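Local coordinates for thioredoxin family protein (Pseudomonas aeruginosa, PDB 1Z6N) that is of unknown function but belongs to the thioredoxin family, probably acts in thiol-disulfide chemistry, and can bind magnesium, at residues Q34-N39 and D149-A154; C66-I71 and V128-A133; I91-A96 and E107-P112. One frame throughout, in Å; residues are numbered along the deposited sequence.

Contact 1 (Q34-N39 and D149-A154); sequences QKLESN and DYLEHA
L36 and L151 form the closely packed part of this contact between the last turns of helix 23-39 and the start of helix 151-164. The two methyls of L36 straddle the CB of L151: CD1 lies 3.6 Å from L151 CB and CD2 3.8 Å from the same atom. L36 can present both branches because its CG stands anti to the backbone N (chi1 -153°), which turns the fork to the facing helix. Both leucines are buried and also reach helix 67-82, L36 against F78 and L151 against A75, so the pair packs where helices 23-39, 67-82 and 151-164 come together. CD1 of L36 comes close to the first turn of helix 151-164 as well, 4.1 Å from E152 N.

On the solvent side the contact thins to a single polar bridge. K35 extends fully toward the turn before helix 151-164, and its NZ forms a salt bridge with D149 OD1 at 2.7 Å, the ammonium lying nearly in line with the C-O bond. The CB of D149 points off the facing helix, but with chi1 at -65° the carboxylate comes round to the lysine. NZ also donates to the backbone oxygen of A147.

The chemistry is thus divided: buried methyls hold the helices together without directional bonds, while the partly exposed lysine would offset the charge of the aspartate and, by bonding both D149 OD1 and A147 O, links helix 23-39 to two points of the turn between helices 139-146 and 151-164.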
loop_
_atom_site.group_PDB
_atom_site.type_symbol
_atom_site.label_atom_id
_atom_site.label_comp_id
_atom_site.label_asym_id
_atom_site.label_seq_id
_atom_site.Cartn_x
_atom_site.Cartn_y
_atom_site.Cartn_z
ATOM N N GLN A 34 13.420 6.460 -4.371
ATOM C CA GLN A 34 14.686 7.130 -4.070
ATOM C C GLN A 34 14.515 8.259 -3.046
ATOM O O GLN A 34 15.407 8.480 -2.224
ATOM C CB GLN A 34 15.351 7.644 -5.355
ATOM C CG GLN A 34 16.756 8.181 -5.173
ATOM C CD GLN A 34 17.345 8.616 -6.487
ATOM O OE1 GLN A 34 18.121 9.574 -6.549
ATOM N NE2 GLN A 34 16.965 7.919 -7.562
ATOM N N LYS A 35 13.391 8.974 -3.112
ATOM C CA LYS A 35 13.111 10.059 -2.157
ATOM C C LYS A 35 13.028 9.530 -0.736
ATOM O O LYS A 35 13.655 10.066 0.190
ATOM C CB LYS A 35 11.838 10.837 -2.515
ATOM C CG LYS A 35 11.442 11.891 -1.458
ATOM C CD LYS A 35 10.328 12.784 -1.966
ATOM C CE LYS A 35 9.969 13.868 -0.957
ATOM N NZ LYS A 35 9.297 14.987 -1.671
ATOM N N LEU A 36 12.244 8.470 -0.572
ATOM C CA LEU A 36 12.101 7.819 0.717
ATOM C C LEU A 36 13.442 7.250 1.172
ATOM O O LEU A 36 13.825 7.417 2.332
ATOM C CB LEU A 36 11.033 6.724 0.614
ATOM C CG LEU A 36 10.254 6.317 1.855
ATOM C CD1 LEU A 36 9.812 7.512 2.691
ATOM C CD2 LEU A 36 9.063 5.496 1.387
ATOM N N GLU A 37 14.176 6.635 0.247
ATOM C CA GLU A 37 15.485 6.037 0.536
ATOM C C GLU A 37 16.589 7.040 0.904
ATOM O O GLU A 37 17.466 6.724 1.717
ATOM C CB GLU A 37 15.945 5.140 -0.617
ATOM C CG GLU A 37 15.146 3.841 -0.679
ATOM C CD GLU A 37 15.494 2.945 -1.850
ATOM O OE1 GLU A 37 16.359 3.304 -2.680
ATOM O OE2 GLU A 37 14.885 1.861 -1.933
ATOM N N SER A 38 16.549 8.234 0.316
ATOM C CA SER A 38 17.550 9.268 0.636
ATOM C C SER A 38 17.155 10.113 1.847
ATOM O O SER A 38 18.013 10.468 2.663
ATOM C CB SER A 38 17.822 10.161 -0.573
ATOM O OG SER A 38 16.642 10.824 -0.994
ATOM N N ASN A 39 15.870 10.451 1.962
ATOM C CA ASN A 39 15.390 11.220 3.120
ATOM C C ASN A 39 15.311 10.372 4.391
ATOM O O ASN A 39 15.500 10.886 5.501
ATOM C CB ASN A 39 14.038 11.892 2.821
ATOM C CG ASN A 39 14.142 13.000 1.768
ATOM O OD1 ASN A 39 15.231 13.465 1.440
ATOM N ND2 ASN A 39 12.997 13.433 1.247
ATOM N N ASP A 149 5.681 14.066 -0.274
ATOM C CA ASP A 149 5.972 14.508 1.087
ATOM C C ASP A 149 5.278 13.685 2.188
ATOM O O ASP A 149 5.547 13.889 3.373
ATOM C CB ASP A 149 5.698 16.010 1.245
ATOM C CG ASP A 149 6.625 16.875 0.388
ATOM O OD1 ASP A 149 7.669 16.377 -0.083
ATOM O OD2 ASP A 149 6.304 18.065 0.195
ATOM N N TYR A 150 4.410 12.751 1.794
ATOM C CA TYR A 150 3.668 11.925 2.753
ATOM C C TYR A 150 3.908 10.422 2.556
ATOM O O TYR A 150 3.066 9.601 2.934
ATOM C CB TYR A 150 2.168 12.214 2.662
ATOM C CG TYR A 150 1.743 13.580 3.138
ATOM C CD1 TYR A 150 1.759 14.674 2.279
ATOM C CD2 TYR A 150 1.280 13.767 4.442
ATOM C CE1 TYR A 150 1.346 15.921 2.694
ATOM C CE2 TYR A 150 0.863 15.024 4.880
ATOM C CZ TYR A 150 0.906 16.099 4.004
ATOM O OH TYR A 150 0.493 17.338 4.434
ATOM N N LEU A 151 5.060 10.057 1.986
ATOM C CA LEU A 151 5.392 8.639 1.820
ATOM C C LEU A 151 5.458 7.892 3.140
ATOM O O LEU A 151 4.915 6.792 3.255
ATOM C CB LEU A 151 6.710 8.450 1.066
ATOM C CG LEU A 151 6.692 8.632 -0.445
ATOM C CD1 LEU A 151 6.146 7.447 -1.178
ATOM C CD2 LEU A 151 5.939 9.847 -0.848
ATOM N N GLU A 152 6.106 8.483 4.142
ATOM C CA GLU A 152 6.214 7.828 5.438
ATOM C C GLU A 152 4.821 7.569 6.051
ATOM O O GLU A 152 4.622 6.577 6.761
ATOM C CB GLU A 152 7.049 8.667 6.397
ATOM C CG GLU A 152 6.391 9.972 6.783
ATOM C CD GLU A 152 7.318 10.896 7.540
ATOM O OE1 GLU A 152 8.482 11.068 7.107
ATOM O OE2 GLU A 152 6.872 11.458 8.561
ATOM N N HIS A 153 3.875 8.461 5.755
ATOM C CA HIS A 153 2.518 8.368 6.319
ATOM C C HIS A 153 1.744 7.149 5.821
ATOM O O HIS A 153 0.901 6.606 6.563
ATOM C CB HIS A 153 1.707 9.637 6.028
ATOM C CG HIS A 153 2.340 10.893 6.539
ATOM N ND1 HIS A 153 3.483 11.427 5.981
ATOM C CD2 HIS A 153 1.981 11.731 7.539
ATOM C CE1 HIS A 153 3.806 12.534 6.624
ATOM N NE2 HIS A 153 2.908 12.746 7.572
ATOM N N ALA A 154 2.011 6.719 4.584
ATOM C CA ALA A 154 1.368 5.512 4.074
ATOM C C ALA A 154 1.808 4.324 4.933
ATOM O O ALA A 154 0.987 3.478 5.312
ATOM C CB ALA A 154 1.737 5.287 2.595
#

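Contact 2 (C66-I71 and V128-A133); sequences CPDCQI and VERPQA
D68 lies against the backbone of E129 and the side chain of R130, its CB 3.6 Å from E129 O. It is the second residue of helix 67-82, between C66 and C69 of a CxxC motif at a helix start, the arrangement of the thioredoxin fold; by analogy with that family this end of the helix is probably the redox site, and both cysteines are modelled as free thiols.

R130 grips the carboxylate of D68 side-on, with one nitrogen on each oxygen. NE donates to D68 OD1 at 2.9 Å in a nearly straight bond (167°), and OD1 sits at the edge of the guanidinium, in its plane. The second bond, from R130 NH2 to D68 OD2, is longer at 3.3 Å and more bent. The bridge is not coplanar: carboxylate and guanidinium planes are turned 56° apart, and NE meets OD1 from above the carboxylate plane. R130 reaches across with its chain extended from CG to NE. The strongest polar partner of D68 is the hydroxyl of Y145, on helix 139-146, hydrogen-bonded to OD1. The buried carboxylate is thereby held by an arginine and a tyrosine.

E129 completes the cluster. Its CD lies over the centre of one guanidinium face, 4.2 Å above the plane, so the arginine meets one acid at its edge and the other over a face, and would offset both charges. The two carboxylates approach to 4.1 Å between D68 OD2 and E129 OE2. A water lies within hydrogen-bonding distance of both, 2.8 Å from D68 OD2 and 2.7 Å from E129 OE2.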
loop_
_atom_site.group_PDB
_atom_site.type_symbol
_atom_site.label_atom_id
_atom_site.label_comp_id
_atom_site.label_asym_id
_atom_site.label_seq_id
_atom_site.Cartn_x
_atom_site.Cartn_y
_atom_site.Cartn_z
ATOM N N CYS A 66 -1.797 4.763 -12.105
ATOM C CA CYS A 66 -2.421 5.576 -11.056
ATOM C C CYS A 66 -1.348 6.234 -10.181
ATOM O O CYS A 66 -0.565 5.530 -9.556
ATOM C CB CYS A 66 -3.320 4.678 -10.210
ATOM S SG CYS A 66 -3.895 5.522 -8.731
ATOM N N PRO A 67 -1.285 7.587 -10.162
ATOM C CA PRO A 67 -0.288 8.273 -9.331
ATOM C C PRO A 67 -0.372 7.908 -7.862
ATOM O O PRO A 67 0.663 7.803 -7.194
ATOM C CB PRO A 67 -0.620 9.762 -9.544
ATOM C CG PRO A 67 -1.126 9.783 -10.925
ATOM C CD PRO A 67 -2.028 8.555 -10.987
ATOM N N ASP A 68 -1.591 7.681 -7.365
ATOM C CA ASP A 68 -1.764 7.303 -5.964
ATOM C C ASP A 68 -1.152 5.921 -5.704
ATOM O O ASP A 68 -0.626 5.673 -4.624
ATOM C CB ASP A 68 -3.237 7.313 -5.564
ATOM C CG ASP A 68 -3.854 8.670 -5.723
ATOM O OD1 ASP A 68 -3.392 9.591 -5.022
ATOM O OD2 ASP A 68 -4.766 8.829 -6.563
ATOM N N CYS A 69 -1.233 5.021 -6.684
ATOM C CA CYS A 69 -0.551 3.723 -6.574
ATOM C C CYS A 69 0.962 3.877 -6.646
ATOM O O CYS A 69 1.687 3.256 -5.866
ATOM C CB CYS A 69 -1.011 2.763 -7.667
ATOM S SG CYS A 69 -2.741 2.266 -7.460
ATOM N N GLN A 70 1.449 4.688 -7.582
ATOM C CA GLN A 70 2.899 4.892 -7.688
ATOM C C GLN A 70 3.496 5.375 -6.364
ATOM O O GLN A 70 4.526 4.873 -5.905
ATOM C CB GLN A 70 3.235 5.883 -8.805
ATOM C CG GLN A 70 2.797 5.415 -10.185
ATOM C CD GLN A 70 2.698 6.553 -11.168
ATOM O OE1 GLN A 70 3.035 7.709 -10.846
ATOM N NE2 GLN A 70 2.235 6.249 -12.378
ATOM N N ILE A 71 2.826 6.351 -5.758
ATOM C CA ILE A 71 3.268 6.963 -4.499
ATOM C C ILE A 71 3.175 5.975 -3.354
ATOM O O ILE A 71 4.170 5.644 -2.725
ATOM C CB ILE A 71 2.436 8.211 -4.185
ATOM C CG1 ILE A 71 2.714 9.297 -5.238
ATOM C CG2 ILE A 71 2.748 8.740 -2.778
ATOM C CD1 ILE A 71 1.662 10.409 -5.302
ATOM N N VAL A 128 -7.017 3.274 1.995
ATOM C CA VAL A 128 -7.780 3.530 0.775
ATOM C C VAL A 128 -7.315 4.818 0.104
ATOM O O VAL A 128 -7.546 5.924 0.634
ATOM C CB VAL A 128 -9.318 3.616 1.023
ATOM C CG1 VAL A 128 -10.050 3.730 -0.313
ATOM C CG2 VAL A 128 -9.832 2.418 1.832
ATOM N N GLU A 129 -6.653 4.647 -1.046
ATOM C CA GLU A 129 -6.239 5.733 -1.936
ATOM C C GLU A 129 -5.077 6.614 -1.454
ATOM O O GLU A 129 -4.053 6.706 -2.141
ATOM C CB GLU A 129 -7.435 6.595 -2.372
ATOM C CG GLU A 129 -7.175 7.383 -3.654
ATOM C CD GLU A 129 -8.419 8.055 -4.221
ATOM O OE1 GLU A 129 -9.209 8.608 -3.437
ATOM O OE2 GLU A 129 -8.602 8.032 -5.454
ATOM N N ARG A 130 -5.248 7.266 -0.300
ATOM C CA ARG A 130 -4.271 8.223 0.200
ATOM C C ARG A 130 -4.174 8.116 1.717
ATOM O O ARG A 130 -5.143 7.696 2.350
ATOM C CB ARG A 130 -4.685 9.647 -0.187
ATOM C CG ARG A 130 -4.609 9.852 -1.667
ATOM C CD ARG A 130 -5.157 11.196 -2.092
ATOM N NE ARG A 130 -5.270 11.180 -3.543
ATOM C CZ ARG A 130 -6.272 11.688 -4.252
ATOM N NH1 ARG A 130 -7.291 12.307 -3.653
ATOM N NH2 ARG A 130 -6.253 11.570 -5.576
ATOM N N PRO A 131 -3.008 8.485 2.297
ATOM C CA PRO A 131 -2.896 8.466 3.761
ATOM C C PRO A 131 -3.877 9.410 4.442
ATOM O O PRO A 131 -4.292 10.415 3.861
ATOM C CB PRO A 131 -1.442 8.887 4.035
ATOM C CG PRO A 131 -0.718 8.684 2.725
ATOM C CD PRO A 131 -1.741 8.878 1.642
ATOM N N GLN A 132 -4.212 9.086 5.686
ATOM C CA GLN A 132 -5.158 9.887 6.468
ATOM C C GLN A 132 -4.738 11.360 6.557
ATOM O O GLN A 132 -5.590 12.263 6.547
ATOM C CB GLN A 132 -5.342 9.292 7.876
ATOM C CG GLN A 132 -6.531 9.901 8.655
ATOM C CD GLN A 132 -7.838 9.682 7.911
ATOM O OE1 GLN A 132 -8.212 8.543 7.610
ATOM N NE2 GLN A 132 -8.536 10.773 7.612
ATOM N N ALA A 133 -3.433 11.615 6.665
ATOM C CA ALA A 133 -2.952 13.002 6.805
ATOM C C ALA A 133 -3.214 13.796 5.526
ATOM O O ALA A 133 -3.423 15.010 5.571
ATOM C CB ALA A 133 -1.459 13.052 7.171
HETATM O O HOH W 1 -6.903 7.156 -7.338
#

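Contact 3 (I91-A96 and E107-P112)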
loop_
_atom_site.group_PDB
_atom_site.type_symbol
_atom_site.label_atom_id
_atom_site.label_comp_id
_atom_site.label_asym_id
_atom_site.label_seq_id
_atom_site.Cartn_x
_atom_site.Cartn_y
_atom_site.Cartn_z
ATOM N N ILE A 91 -3.344 -7.157 -7.120
ATOM C CA ILE A 91 -4.333 -7.518 -8.151
ATOM C C ILE A 91 -4.846 -6.251 -8.815
ATOM O O ILE A 91 -4.543 -5.133 -8.367
ATOM C CB ILE A 91 -5.521 -8.300 -7.564
ATOM C CG1 ILE A 91 -6.272 -7.450 -6.521
ATOM C CG2 ILE A 91 -5.043 -9.628 -6.993
ATOM C CD1 ILE A 91 -7.588 -8.099 -6.009
ATOM N N SER A 92 -5.572 -6.425 -9.920
ATOM C CA SER A 92 -6.014 -5.265 -10.708
ATOM C C SER A 92 -7.203 -4.544 -10.077
ATOM O O SER A 92 -7.930 -5.096 -9.239
ATOM C CB SER A 92 -6.413 -5.698 -12.104
ATOM O OG SER A 92 -7.630 -6.427 -12.025
ATOM N N LYS A 93 -7.453 -3.306 -10.507
ATOM C CA LYS A 93 -8.658 -2.602 -10.118
ATOM C C LYS A 93 -9.897 -3.380 -10.538
ATOM O O LYS A 93 -10.856 -3.512 -9.759
ATOM C CB LYS A 93 -8.649 -1.219 -10.771
ATOM C CG LYS A 93 -9.879 -0.395 -10.428
ATOM C CD LYS A 93 -9.778 1.013 -11.022
ATOM C CE LYS A 93 -11.162 1.699 -11.008
ATOM N NZ LYS A 93 -11.162 3.002 -11.723
ATOM N N GLY A 94 -9.877 -3.906 -11.763
ATOM C CA GLY A 94 -11.039 -4.646 -12.275
ATOM C C GLY A 94 -11.352 -5.857 -11.414
ATOM O O GLY A 94 -12.529 -6.157 -11.144
ATOM N N ARG A 95 -10.311 -6.558 -10.956
ATOM C CA ARG A 95 -10.573 -7.719 -10.127
ATOM C C ARG A 95 -11.184 -7.304 -8.779
ATOM O O ARG A 95 -12.074 -8.009 -8.246
ATOM C CB ARG A 95 -9.321 -8.547 -9.909
ATOM C CG ARG A 95 -9.686 -9.872 -9.207
ATOM C CD ARG A 95 -8.549 -10.852 -9.205
ATOM N NE ARG A 95 -8.239 -11.426 -10.510
ATOM C CZ ARG A 95 -8.853 -12.475 -11.072
ATOM N NH1 ARG A 95 -9.880 -13.057 -10.469
ATOM N NH2 ARG A 95 -8.386 -12.952 -12.231
ATOM N N ALA A 96 -10.704 -6.200 -8.205
ATOM C CA ALA A 96 -11.305 -5.711 -6.967
ATOM C C ALA A 96 -12.766 -5.313 -7.217
ATOM O O ALA A 96 -13.640 -5.541 -6.362
ATOM C CB ALA A 96 -10.530 -4.544 -6.433
ATOM N N GLU A 107 -18.834 1.553 -2.609
ATOM C CA GLU A 107 -19.624 2.052 -3.740
ATOM C C GLU A 107 -18.876 1.864 -5.066
ATOM O O GLU A 107 -19.488 1.632 -6.107
ATOM C CB GLU A 107 -19.964 3.540 -3.559
ATOM C CG GLU A 107 -20.937 3.862 -2.425
ATOM C CD GLU A 107 -21.413 5.312 -2.466
ATOM O OE1 GLU A 107 -21.629 5.906 -1.386
ATOM O OE2 GLU A 107 -21.572 5.860 -3.583
ATOM N N ARG A 108 -17.552 1.982 -5.002
ATOM C CA ARG A 108 -16.641 1.879 -6.144
ATOM C C ARG A 108 -15.268 1.521 -5.583
ATOM O O ARG A 108 -15.056 1.562 -4.366
ATOM C CB ARG A 108 -16.563 3.224 -6.874
ATOM C CG ARG A 108 -15.993 4.329 -6.011
ATOM C CD ARG A 108 -15.990 5.666 -6.737
ATOM N NE ARG A 108 -14.692 5.926 -7.357
ATOM C CZ ARG A 108 -13.699 6.602 -6.775
ATOM N NH1 ARG A 108 -12.558 6.779 -7.425
ATOM N NH2 ARG A 108 -13.843 7.103 -5.552
ATOM N N ILE A 109 -14.330 1.166 -6.462
ATOM C CA ILE A 109 -12.964 0.888 -6.033
ATOM C C ILE A 109 -12.054 2.061 -6.362
ATOM O O ILE A 109 -11.747 2.308 -7.527
ATOM C CB ILE A 109 -12.394 -0.392 -6.690
ATOM C CG1 ILE A 109 -13.274 -1.610 -6.357
ATOM C CG2 ILE A 109 -10.956 -0.602 -6.239
ATOM C CD1 ILE A 109 -13.279 -2.040 -4.845
ATOM N N ALA A 110 -11.628 2.779 -5.328
ATOM C CA ALA A 110 -10.618 3.826 -5.458
ATOM C C ALA A 110 -9.290 3.160 -5.149
ATOM O O ALA A 110 -9.172 2.421 -4.161
ATOM C CB ALA A 110 -10.904 4.954 -4.469
ATOM N N ILE A 111 -8.306 3.391 -6.008
ATOM C CA ILE A 111 -7.028 2.703 -5.866
ATOM C C ILE A 111 -5.918 3.670 -5.417
ATOM O O ILE A 111 -5.975 4.868 -5.735
ATOM C CB ILE A 111 -6.622 1.938 -7.163
ATOM C CG1 ILE A 111 -6.663 2.876 -8.371
ATOM C CG2 ILE A 111 -7.518 0.689 -7.352
ATOM C CD1 ILE A 111 -6.055 2.291 -9.612
ATOM N N PRO A 112 -4.907 3.160 -4.691
ATOM C CA PRO A 112 -4.765 1.760 -4.269
ATOM C C PRO A 112 -5.690 1.427 -3.112
ATOM O O PRO A 112 -5.866 2.243 -2.198
ATOM C CB PRO A 112 -3.321 1.699 -3.772
ATOM C CG PRO A 112 -3.020 3.077 -3.312
ATOM C CD PRO A 112 -3.756 3.980 -4.263
HETATM O O HOH W 2 -10.451 4.002 -8.953
#
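I109, K93 and A96 bury most of the surface here, where the first turn of helix 93-99 lies against the extended strip that precedes strand 113-117. I109 points at the helix and lies against A96: its CG2 is 4.0 Å from A96 CB, and its CD1 lies 3.8 Å from A96 O. With CG1 anti to the carbonyl carbon (chi1 -58°), both branches of the isoleucine face the alanine.

K93 reaches across the strip. Its chain crosses that of I111 at about a right angle, K93 CG resting 4.0 Å from I111 CG2, and its CE passes 3.6 Å from I109 O. Beyond this, a water takes a weak bond from K93 NZ at 3.0 Å and donates to I109 O at 2.6 Å, linking the lysine to the backbone. The helix start is fixed by S92, the N-cap, whose OG accepts from R95 N at 2.9 Å.

On its other flank I111 touches C66 and C69 of the CxxC motif. The peptide bond between I111 and P112 is cis, and a cis-proline facing the CxxC helix start is a hallmark of the thioredoxin fold.

In the fold
From the N terminus, helix 23-39 supplies the first half of contact 1, whose partner at 149-154 closes the widest loop. Within that loop, segment 66-71 opens contact 2 and 128-133 closes it, tying the CxxC helix to the turn after strand 123-128; contact 3, joining 91-96 to 107-112, is nested inside contact 2 in turn, so none cross. Contacts 1 and 2 touch where L151 meets I71 and H153 packs on P131. Contacts 2 and 3 meet at P112, of contact 3, which packs on D68 and C69 and probably hydrogen-bonds to E129. Contacts 1 and 3 lie on opposite sides of the chain's centre, with contact 2, its centre about 13 Å from each of theirs, between them.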